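Local coordinates for S-locus protein 11 (Brassica rapa subsp. oleifera, PDB 5GYY) that probably acts as the secreted pollen ligand that a stigma receptor recognises in the self-incompatibility response of Brassica, at residues L13-S18 with E28-N33. Sequence-based numbering, arbitrary orientation.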
# COMPACT_ATOMS: atom_id res chain seq x y z
N LEU C 13 -17.11 11.33 3.46
CA LEU C 13 -17.06 10.24 4.43
C LEU C 13 -16.02 9.22 3.95
O LEU C 13 -16.21 8.58 2.93
CB LEU C 13 -18.44 9.62 4.59
CG LEU C 13 -19.50 10.64 5.06
CD1 LEU C 13 -20.90 10.08 5.01
CD2 LEU C 13 -19.19 11.18 6.46
N ASN C 14 -14.92 9.11 4.68
CA ASN C 14 -13.84 8.23 4.28
C ASN C 14 -13.57 7.21 5.38
O ASN C 14 -13.75 7.52 6.55
CB ASN C 14 -12.55 9.03 3.98
CG ASN C 14 -12.77 10.18 2.99
OD1 ASN C 14 -13.69 10.14 2.17
ND2 ASN C 14 -11.93 11.22 3.10
N SER C 15 -13.17 6.00 5.00
CA SER C 15 -12.78 4.98 5.98
C SER C 15 -12.03 3.82 5.32
O SER C 15 -12.03 3.71 4.09
CB SER C 15 -14.01 4.47 6.74
OG SER C 15 -14.95 3.92 5.83
N GLY C 16 -11.40 2.97 6.12
CA GLY C 16 -10.64 1.84 5.60
C GLY C 16 -11.51 0.91 4.77
O GLY C 16 -12.71 0.79 5.00
N GLY C 17 -10.92 0.26 3.78
CA GLY C 17 -11.68 -0.69 2.96
C GLY C 17 -11.81 -0.31 1.49
O GLY C 17 -10.92 0.32 0.90
N SER C 18 -12.93 -0.69 0.88
CA SER C 18 -13.12 -0.43 -0.53
C SER C 18 -14.58 -0.13 -0.87
O SER C 18 -15.45 -0.25 -0.02
CB SER C 18 -12.61 -1.59 -1.39
OG SER C 18 -13.25 -2.81 -1.03
N GLU C 28 -24.30 6.12 0.49
CA GLU C 28 -25.54 6.84 0.75
C GLU C 28 -26.20 6.39 2.05
O GLU C 28 -26.69 7.21 2.83
CB GLU C 28 -26.52 6.68 -0.42
CG GLU C 28 -26.13 7.47 -1.66
CD GLU C 28 -26.78 6.93 -2.93
OE1 GLU C 28 -27.69 6.07 -2.82
OE2 GLU C 28 -26.39 7.36 -4.04
N ALA C 29 -26.18 5.09 2.29
CA ALA C 29 -26.71 4.54 3.52
C ALA C 29 -25.85 5.02 4.69
O ALA C 29 -26.38 5.36 5.75
CB ALA C 29 -26.73 2.99 3.44
N PHE C 30 -24.53 5.03 4.48
CA PHE C 30 -23.54 5.51 5.44
C PHE C 30 -23.84 6.97 5.79
O PHE C 30 -23.86 7.35 6.97
CB PHE C 30 -22.13 5.37 4.84
CG PHE C 30 -21.00 5.65 5.81
CD1 PHE C 30 -21.17 5.56 7.18
CD2 PHE C 30 -19.74 6.02 5.33
CE1 PHE C 30 -20.11 5.82 8.07
CE2 PHE C 30 -18.68 6.27 6.20
CZ PHE C 30 -18.87 6.17 7.57
N TYR C 31 -24.11 7.77 4.76
CA TYR C 31 -24.44 9.17 4.97
C TYR C 31 -25.69 9.33 5.82
O TYR C 31 -25.66 10.04 6.84
CB TYR C 31 -24.60 9.91 3.64
CG TYR C 31 -25.08 11.34 3.80
CD1 TYR C 31 -24.20 12.35 4.16
CD2 TYR C 31 -26.42 11.68 3.59
CE1 TYR C 31 -24.62 13.66 4.33
CE2 TYR C 31 -26.86 12.99 3.75
CZ TYR C 31 -25.96 13.98 4.12
OH TYR C 31 -26.38 15.27 4.27
N THR C 32 -26.76 8.67 5.42
CA THR C 32 -28.01 8.73 6.17
C THR C 32 -27.81 8.34 7.63
O THR C 32 -28.30 9.02 8.54
CB THR C 32 -29.06 7.82 5.55
OG1 THR C 32 -29.26 8.21 4.18
CG2 THR C 32 -30.38 7.92 6.31
N ASN C 33 -27.09 7.25 7.85
CA ASN C 33 -26.76 6.81 9.20
C ASN C 33 -26.02 7.87 10.02
O ASN C 33 -26.18 7.95 11.25
CB ASN C 33 -25.96 5.52 9.14
CG ASN C 33 -25.06 5.36 10.33
OD1 ASN C 33 -23.90 5.76 10.29
ND2 ASN C 33 -25.60 4.82 11.41
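Leu-13 reaches from its strand to the helix and touches Phe-30 and Tyr-31 there, a compact example of how a small cysteine-rich fold joins helix to sheet partly through a few apolar side chains. CB of Leu-13, pointing at the helix, lies 3.7 Å from CE2 of Phe-30 in an oblique approach, with CD2 slightly farther. Beyond it CG is anti to the carbonyl carbon (chi1 -59°), and CD1, continuing anti to CA, passes Phe-30 to the next residue of the helix. There CD1 of Leu-13 rests 3.7 Å from CA of Tyr-31 and 3.9 Å from its CB, while meeting the Tyr-31 ring only at its edge, near the ring plane; the two side chains cross at about a right angle. CB of Phe-30 already points to the strand, and with CG anti to the backbone N (chi1 -172°) the ring continues that way; farther along the strand its CE2 has a looser neighbour in Ser-15 OG, at 4.4 Å. The four touching residues are all buried, and the contact is almost wholly apolar. Around it, Tyr-31 sets its ring edge-to-face with His-11, and Phe-30 and Ser-15 also pack against the chain of another protein. Leu-13 touches Cys-53, whose disulfide to Cys-27 links strand 50-57 to the helix. Strand 9-16, outermost within this chain in the three-stranded antiparallel sheet, bonds through the backbones of Leu-13 and Ser-15 to strand 50-57. Helical segment 28-33 runs at 111° to strand 13-16 (N-to-C directions), and helix 23-35 packs on the sheet, as in defensin-like proteins.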